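Local coordinates for protein muramidase (Sodiomyces alcalophilus, PDB 6ZM8) that probably cleaves peptidoglycan of bacterial cell walls as a fungal lysozyme-type muramidase of glycoside hydrolase family 25, at residues Phe61-Ala65 / Pro100-Tyr106; Gly23-Val27 / Phe54-Ala58; Leu157-Ala163 / Tyr176-Asn182. One frame throughout, in Å; residues are numbered along the deposited sequence. Where two conformers were deposited one is given.

Interaction 1 of 3, residues Phe61-Ala65 / Pro100-Tyr106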
# COMPACT_ATOMS: atom_id res chain seq x y z
N PHE A 61 1.48 2.83 7.43
CA PHE A 61 0.95 4.19 7.47
C PHE A 61 2.07 5.16 7.85
O PHE A 61 2.59 5.15 8.99
CB PHE A 61 -0.24 4.31 8.42
CG PHE A 61 -0.94 5.64 8.27
CD1 PHE A 61 -0.47 6.81 8.86
CD2 PHE A 61 -2.02 5.75 7.42
CE1 PHE A 61 -1.08 8.04 8.62
CE2 PHE A 61 -2.64 6.96 7.20
CZ PHE A 61 -2.18 8.11 7.79
N ALA A 62 2.47 5.99 6.88
CA ALA A 62 3.56 6.93 7.06
C ALA A 62 3.22 8.01 8.10
O ALA A 62 2.13 8.57 8.10
CB ALA A 62 3.84 7.63 5.76
N GLN A 63 4.24 8.34 8.89
CA GLN A 63 4.18 9.47 9.84
C GLN A 63 5.41 10.34 9.59
O GLN A 63 6.42 10.21 10.30
CB GLN A 63 4.09 8.97 11.28
CG GLN A 63 2.71 8.40 11.60
CD GLN A 63 1.63 9.45 11.75
OE1 GLN A 63 1.89 10.66 11.66
NE2 GLN A 63 0.40 8.99 11.99
N PRO A 64 5.39 11.19 8.57
CA PRO A 64 6.64 11.83 8.12
C PRO A 64 7.28 12.80 9.09
O PRO A 64 8.47 13.11 8.90
CB PRO A 64 6.29 12.51 6.80
CG PRO A 64 5.15 11.63 6.27
CD PRO A 64 4.34 11.33 7.52
N ALA A 65 6.53 13.32 10.06
CA ALA A 65 7.11 14.22 11.04
C ALA A 65 7.72 13.48 12.24
O ALA A 65 8.43 14.12 13.00
CB ALA A 65 6.12 15.27 11.50
N PRO A 100 -3.59 12.22 10.00
CA PRO A 100 -4.80 11.87 10.61
C PRO A 100 -4.74 12.74 12.01
O PRO A 100 -5.78 12.80 12.36
CB PRO A 100 -4.74 10.41 11.07
CG PRO A 100 -3.26 10.07 11.03
CD PRO A 100 -2.68 11.08 10.07
N ASN A 101 -3.75 13.54 12.44
CA ASN A 101 -3.71 14.08 13.80
C ASN A 101 -3.50 15.60 13.71
O ASN A 101 -3.20 16.21 14.73
CB ASN A 101 -2.52 13.48 14.70
CG ASN A 101 -2.81 11.92 14.60
OD1 ASN A 101 -4.03 11.45 14.77
ND2 ASN A 101 -1.69 11.10 14.51
N GLY A 102 -3.63 16.22 12.48
CA GLY A 102 -3.20 17.58 12.31
C GLY A 102 -3.12 17.97 10.86
O GLY A 102 -3.76 17.39 10.00
N ALA A 103 -2.31 18.97 10.59
CA ALA A 103 -2.22 19.55 9.24
C ALA A 103 -1.77 18.51 8.22
O ALA A 103 -0.84 17.76 8.45
CB ALA A 103 -1.30 20.63 9.17
N THR A 104 -2.44 18.56 7.07
CA THR A 104 -2.41 17.48 6.11
C THR A 104 -1.00 17.07 5.64
O THR A 104 -0.78 15.89 5.46
CB THR A 104 -3.35 17.79 4.94
OG1 THR A 104 -3.41 16.64 4.10
CG2 THR A 104 -3.00 18.98 4.14
N CYS A 105 -0.10 18.03 5.46
CA CYS A 105 1.27 17.75 4.97
C CYS A 105 2.29 17.57 6.11
O CYS A 105 3.49 17.51 5.85
CB CYS A 105 1.75 18.78 3.99
SG CYS A 105 0.68 19.01 2.52
N TYR A 106 1.80 17.44 7.36
CA TYR A 106 2.62 17.05 8.51
C TYR A 106 3.66 18.13 8.89
O TYR A 106 4.57 17.84 9.65
CB TYR A 106 3.34 15.70 8.32
CG TYR A 106 2.41 14.54 8.08
CD1 TYR A 106 1.98 14.22 6.79
CD2 TYR A 106 1.99 13.71 9.11
CE1 TYR A 106 1.16 13.12 6.54
CE2 TYR A 106 1.19 12.60 8.89
CZ TYR A 106 0.76 12.31 7.59
OH TYR A 106 -0.04 11.22 7.42

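Interaction 2 of 3, residues Gly23-Val27 / Phe54-Ala58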
# COMPACT_ATOMS: atom_id res chain seq x y z
N GLY A 23 -14.50 -13.97 -5.57
CA GLY A 23 -13.68 -13.65 -6.72
C GLY A 23 -12.49 -12.79 -6.41
O GLY A 23 -11.71 -12.46 -7.33
N ASP A 24 -12.32 -12.37 -5.15
CA ASP A 24 -11.15 -11.60 -4.78
C ASP A 24 -9.90 -12.49 -4.86
O ASP A 24 -9.94 -13.66 -4.51
CB ASP A 24 -11.33 -11.03 -3.38
CG ASP A 24 -12.52 -10.06 -3.38
OD1 ASP A 24 -12.42 -9.04 -4.08
OD2 ASP A 24 -13.52 -10.37 -2.68
N ARG A 25 -8.78 -11.87 -5.28
CA ARG A 25 -7.56 -12.63 -5.49
C ARG A 25 -6.34 -12.05 -4.77
O ARG A 25 -5.32 -12.74 -4.66
CB ARG A 25 -7.26 -12.81 -6.98
CG ARG A 25 -8.32 -13.64 -7.70
CD ARG A 25 -8.23 -15.12 -7.33
NE ARG A 25 -9.25 -15.94 -7.98
CZ ARG A 25 -10.43 -16.25 -7.47
NH1 ARG A 25 -10.83 -15.74 -6.31
NH2 ARG A 25 -11.22 -17.08 -8.13
N PHE A 26 -6.43 -10.80 -4.32
CA PHE A 26 -5.32 -10.21 -3.57
C PHE A 26 -5.90 -9.39 -2.41
O PHE A 26 -7.03 -8.94 -2.45
CB PHE A 26 -4.40 -9.36 -4.46
CG PHE A 26 -5.06 -8.11 -5.00
CD1 PHE A 26 -5.02 -6.92 -4.28
CD2 PHE A 26 -5.79 -8.15 -6.20
CE1 PHE A 26 -5.68 -5.79 -4.74
CE2 PHE A 26 -6.45 -7.02 -6.65
CZ PHE A 26 -6.40 -5.85 -5.94
N VAL A 27 -5.03 -9.20 -1.42
CA VAL A 27 -5.40 -8.40 -0.25
C VAL A 27 -4.13 -7.69 0.26
O VAL A 27 -3.07 -8.29 0.33
CB VAL A 27 -6.08 -9.27 0.82
CG1 VAL A 27 -5.16 -10.37 1.35
CG2 VAL A 27 -6.63 -8.41 1.98
N PHE A 54 -4.79 -16.53 -1.29
CA PHE A 54 -4.56 -15.15 -1.69
C PHE A 54 -3.10 -14.85 -2.00
O PHE A 54 -2.17 -15.34 -1.37
CB PHE A 54 -5.02 -14.19 -0.58
CG PHE A 54 -6.48 -13.92 -0.67
CD1 PHE A 54 -7.42 -14.82 -0.17
CD2 PHE A 54 -6.96 -12.82 -1.37
CE1 PHE A 54 -8.78 -14.63 -0.41
CE2 PHE A 54 -8.31 -12.64 -1.60
CZ PHE A 54 -9.22 -13.56 -1.13
N ILE A 55 -2.96 -13.92 -2.94
CA ILE A 55 -1.77 -13.09 -3.09
C ILE A 55 -1.94 -11.94 -2.07
O ILE A 55 -3.04 -11.38 -1.97
CB ILE A 55 -1.65 -12.61 -4.54
CG1 ILE A 55 -1.38 -13.82 -5.46
CG2 ILE A 55 -0.59 -11.55 -4.69
CD1 ILE A 55 -1.45 -13.55 -6.94
N ARG A 56 -0.93 -11.65 -1.28
CA ARG A 56 -1.12 -10.70 -0.18
C ARG A 56 0.11 -9.85 0.00
O ARG A 56 1.24 -10.27 -0.28
CB ARG A 56 -1.53 -11.38 1.13
CG ARG A 56 -0.48 -12.27 1.78
CD ARG A 56 -0.42 -13.68 1.19
NE ARG A 56 0.50 -14.54 1.93
CZ ARG A 56 1.83 -14.55 1.79
NH1 ARG A 56 2.41 -13.82 0.84
NH2 ARG A 56 2.56 -15.29 2.58
N GLY A 57 -0.11 -8.65 0.52
CA GLY A 57 0.96 -7.77 0.93
C GLY A 57 0.57 -7.01 2.19
O GLY A 57 -0.58 -7.07 2.64
N ALA A 58 1.55 -6.27 2.69
CA ALA A 58 1.39 -5.46 3.88
C ALA A 58 1.49 -3.99 3.51
O ALA A 58 2.12 -3.63 2.49
CB ALA A 58 2.49 -5.79 4.87

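Interaction 3 of 3, residues Leu157-Ala163 / Tyr176-Asn182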
# COMPACT_ATOMS: atom_id res chain seq x y z
N LEU A 157 1.73 2.53 -8.52
CA LEU A 157 0.75 3.42 -7.88
C LEU A 157 -0.48 2.65 -7.44
O LEU A 157 -1.11 1.93 -8.22
CB LEU A 157 0.33 4.48 -8.90
CG LEU A 157 -0.74 5.47 -8.40
CD1 LEU A 157 -0.22 6.33 -7.25
CD2 LEU A 157 -1.19 6.33 -9.59
N TRP A 158 -0.85 2.90 -6.18
CA TRP A 158 -2.13 2.45 -5.60
C TRP A 158 -2.91 3.74 -5.29
O TRP A 158 -2.62 4.43 -4.32
CB TRP A 158 -1.86 1.59 -4.38
CG TRP A 158 -3.05 1.03 -3.69
CD1 TRP A 158 -4.36 1.09 -4.05
CD2 TRP A 158 -3.00 0.29 -2.45
NE1 TRP A 158 -5.15 0.45 -3.10
CE2 TRP A 158 -4.33 -0.04 -2.11
CE3 TRP A 158 -1.96 -0.05 -1.58
CZ2 TRP A 158 -4.66 -0.69 -0.92
CZ3 TRP A 158 -2.28 -0.67 -0.38
CH2 TRP A 158 -3.61 -0.98 -0.06
N ILE A 159 -3.82 4.08 -6.19
CA ILE A 159 -4.52 5.37 -6.10
C ILE A 159 -5.88 5.16 -5.45
O ILE A 159 -6.56 4.18 -5.76
CB ILE A 159 -4.63 5.99 -7.51
CG1 ILE A 159 -5.02 7.47 -7.46
CG2 ILE A 159 -5.54 5.21 -8.45
CD1 ILE A 159 -3.97 8.36 -6.83
N ALA A 160 -6.29 6.11 -4.61
CA ALA A 160 -7.59 6.04 -3.97
C ALA A 160 -8.51 7.15 -4.54
O ALA A 160 -8.15 8.33 -4.52
CB ALA A 160 -7.49 6.17 -2.48
N ARG A 161 -9.70 6.73 -4.97
CA ARG A 161 -10.75 7.67 -5.38
C ARG A 161 -12.06 6.88 -5.42
O ARG A 161 -12.20 5.97 -6.25
CB ARG A 161 -10.49 8.30 -6.73
CG ARG A 161 -11.53 9.37 -7.07
CD ARG A 161 -11.46 9.85 -8.48
NE ARG A 161 -12.28 11.01 -8.68
CZ ARG A 161 -12.90 11.26 -9.79
NH1 ARG A 161 -13.00 10.42 -10.80
NH2 ARG A 161 -13.46 12.43 -9.96
N TYR A 162 -12.99 7.23 -4.57
CA TYR A 162 -14.25 6.47 -4.48
C TYR A 162 -15.25 7.16 -5.40
O TYR A 162 -15.99 8.07 -5.01
CB TYR A 162 -14.76 6.36 -3.05
CG TYR A 162 -13.78 5.78 -2.06
CD1 TYR A 162 -12.60 5.12 -2.46
CD2 TYR A 162 -14.01 5.92 -0.72
CE1 TYR A 162 -11.70 4.65 -1.53
CE2 TYR A 162 -13.11 5.46 0.23
CZ TYR A 162 -11.94 4.84 -0.18
OH TYR A 162 -11.07 4.42 0.78
N ALA A 163 -15.22 6.75 -6.66
CA ALA A 163 -15.95 7.38 -7.74
C ALA A 163 -16.11 6.38 -8.86
O ALA A 163 -15.52 5.30 -8.84
CB ALA A 163 -15.25 8.63 -8.26
N TYR A 176 -2.53 3.45 -13.18
CA TYR A 176 -2.57 2.89 -11.84
C TYR A 176 -2.20 1.40 -11.90
O TYR A 176 -2.52 0.72 -12.89
CB TYR A 176 -3.93 3.09 -11.14
CG TYR A 176 -5.11 2.22 -11.59
CD1 TYR A 176 -5.28 0.95 -11.08
CD2 TYR A 176 -6.09 2.68 -12.48
CE1 TYR A 176 -6.36 0.16 -11.41
CE2 TYR A 176 -7.17 1.89 -12.84
CZ TYR A 176 -7.32 0.63 -12.29
OH TYR A 176 -8.37 -0.20 -12.57
N THR A 177 -1.60 0.90 -10.82
CA THR A 177 -1.46 -0.53 -10.62
C THR A 177 -2.62 -1.07 -9.80
O THR A 177 -3.22 -2.10 -10.15
CB THR A 177 -0.08 -0.84 -10.02
OG1 THR A 177 0.92 -0.47 -10.98
CG2 THR A 177 0.08 -2.31 -9.70
N PHE A 178 -2.95 -0.39 -8.69
CA PHE A 178 -4.16 -0.69 -7.93
C PHE A 178 -4.99 0.61 -7.84
O PHE A 178 -4.43 1.70 -7.75
CB PHE A 178 -3.82 -1.16 -6.51
CG PHE A 178 -3.00 -2.43 -6.47
CD1 PHE A 178 -3.60 -3.67 -6.65
CD2 PHE A 178 -1.63 -2.37 -6.22
CE1 PHE A 178 -2.85 -4.83 -6.55
CE2 PHE A 178 -0.88 -3.53 -6.14
CZ PHE A 178 -1.49 -4.77 -6.30
N TRP A 179 -6.30 0.43 -7.77
CA TRP A 179 -7.25 1.54 -7.57
C TRP A 179 -8.19 1.13 -6.45
O TRP A 179 -8.93 0.14 -6.57
CB TRP A 179 -8.03 1.81 -8.86
CG TRP A 179 -9.17 2.78 -8.71
CD1 TRP A 179 -9.39 3.74 -7.77
CD2 TRP A 179 -10.32 2.81 -9.59
NE1 TRP A 179 -10.57 4.39 -8.00
CE2 TRP A 179 -11.18 3.82 -9.09
CE3 TRP A 179 -10.71 2.08 -10.72
CZ2 TRP A 179 -12.43 4.08 -9.65
CZ3 TRP A 179 -11.93 2.34 -11.28
CH2 TRP A 179 -12.78 3.32 -10.74
N GLN A 180 -8.13 1.88 -5.34
CA GLN A 180 -9.06 1.71 -4.22
C GLN A 180 -10.30 2.56 -4.55
O GLN A 180 -10.24 3.78 -4.56
CB GLN A 180 -8.43 2.18 -2.92
CG GLN A 180 -9.20 1.65 -1.70
CD GLN A 180 -8.59 2.26 -0.45
OE1 GLN A 180 -8.72 3.48 -0.24
NE2 GLN A 180 -7.88 1.48 0.32
N TYR A 181 -11.40 1.86 -4.84
CA TYR A 181 -12.58 2.50 -5.43
C TYR A 181 -13.78 2.55 -4.49
O TYR A 181 -14.74 3.24 -4.81
CB TYR A 181 -12.94 1.87 -6.79
CG TYR A 181 -13.40 0.44 -6.71
CD1 TYR A 181 -12.49 -0.62 -6.65
CD2 TYR A 181 -14.75 0.13 -6.71
CE1 TYR A 181 -12.93 -1.94 -6.57
CE2 TYR A 181 -15.20 -1.17 -6.64
CZ TYR A 181 -14.29 -2.21 -6.54
OH TYR A 181 -14.78 -3.48 -6.42
N ASN A 182 -13.72 1.89 -3.33
CA ASN A 182 -14.71 2.12 -2.29
C ASN A 182 -14.11 1.69 -0.95
O ASN A 182 -13.08 1.04 -0.90
CB ASN A 182 -16.07 1.44 -2.60
CG ASN A 182 -16.03 -0.06 -2.55
OD1 ASN A 182 -15.53 -0.66 -1.59
ND2 ASN A 182 -16.57 -0.70 -3.58
O HOH W 1 1.39 2.21 -11.47

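Interaction 1 of 3, residues Phe61-Ala65 / Pro100-Tyr106
P64 CD lies over one face of the Y106 ring, 3.5 Å from the centroid of that ring and 3° off its normal, a CH-pi contact over the very centre. At the edge of the same ring, near its plane, lies OE1 of Q63, 3.5 Å from CE2 of Y106, with the amide plane at 89° to the ring. The F61 ring is met obliquely by two groups of the other segment, with CE1 of F61 3.7 Å from CD of P100 and 3.6 Å from OH of Y106. F61 gets there because its CG is anti to the backbone N (chi1 -169°), which swings the ring across toward the 100-106 loop. At the base of the tyrosine, CB of A65 packs 3.5 Å from the carbonyl O of Y106.

No hydrogen bond joins the two segments, so the 304 Å² buried between them comes from van der Waals contact, centred on Y106 with F61 against P100 beside it. Y106 OH and Q63 NE2 find partners outside the two segments: the former bonds to the carbonyl O of E97, the latter to the carboxylate of E33. A type I turn from A103 to Y106, closed by a 2.9 Å bond from Y106 N to A103 O, shapes the chain leading into the tyrosine.

The contact joins the loops that follow strands 55-61 and 93-95. M113 of helix 110-128 touches both P64 and Y106, W116 of that helix packs on P64, and the disulfide between C105 and C144 ties the second loop to helix 138-145.

Interaction 2 of 3, residues Gly23-Val27 / Phe54-Ala58
Three backbone hydrogen bonds join F26 and V27, with the residue before them, to I55 through G57. I55 N donates to the carbonyl O of R25 over 3.1 Å, V27 N to the carbonyl O of I55 over 3.0 Å, and G57 N to the carbonyl O of V27, also over 3.0 Å. Such alternation between flanking residues defines parallel pairing, with F26 opposite I55 and V27 opposite R56. CA-H...O contacts supplement it: CA of F26 is 3.0 Å from O of I55, and CA of R56 is 3.1 Å from O of V27.

Among the van der Waals contacts, F54 packs its ring against the backbone of D24 to F26. Its CG is anti to the carbonyl carbon (chi1 -84°), which lays the ring along that backbone; CD2 of F54 is 3.5 Å from C of R25, while CB of D24 meets the ring edge in plane. On one face of the sheet CG1 of V27 lies 3.8 Å from CB of R56. F26 and I55 meet on the other through their CB atoms, and the F26 ring is directed to F178.

The polar side chains are held largely by partners outside the strand pair. D24 OD2 bonds to the hydroxyl of Y185, R56 NE reaches T50 and R56 NH1 T89. R25 NH1 bonds to the carbonyl O of D24 over 2.9 Å and also to that of Y20, and a cation-pi contact joins R25 to Y20.

Helix 42-51, which lies between the two strands in sequence, packs over them, A49 touching V27 and F54; the arrangement is the beta-alpha-beta crossover from which TIM-barrel-like folds, such as that of family 25, are built.

Interaction 3 of 3, residues Leu157-Ala163 / Tyr176-Asn182
W158 to A160 pairs in parallel with F178 to Q180 through a ladder of backbone hydrogen bonds that runs on to L157 and R161. Carbonyl O of L157 takes two donors, T177 N at 2.8 Å and F178 N at 3.0 Å. A water accepts from L157 N and bonds to T177 OG1. At the other end, R161 N donates to O of Q180 over 3.0 Å.

Side chains extend the ladder. W179 NE1 donates to O of R161 over 2.9 Å, on a lone pair and close to the indole plane; CG anti to the backbone N (chi1 171°) carries the indole there. Y162 OH donates to OE1 of Q180 over 2.7 Å from above the amide plane, 59° out of it, while N182 backs the Y162 ring over one face. The edge of F178 turns toward the face of W158, with planes at 62°.

Further out, Y135 OH also bonds Q180 OE1, D6 OD2 binds its NE2, and N192 OD1 takes W158 NE1. The Q180 amide is thus gripped at both ends: two hydroxyl partners at OE1 and a carboxylate at NE2 fix its rotation.

Interactions 2 and 3 are pairings in one curled sheet: their centres lie 15 Å apart, and they touch where CE1 of F26 and CE1 of F178 approach to 3.5 Å. Interaction 1 stands on the other side of the chain's centre from interaction 2, about 27 Å between centres, although strand 55-61 runs directly from one to the other. From interaction 3 it is about 20 Å between centres and about 9 Å between nearest atoms. Interaction 1 joins loops after the C-terminal ends of strands 55-61 and 93-95, the end where TIM-barrel enzymes carry their active sites; E33 and D6, whose carboxylates bond Q63 and Q180, are consistent with an acidic active-site region nearby.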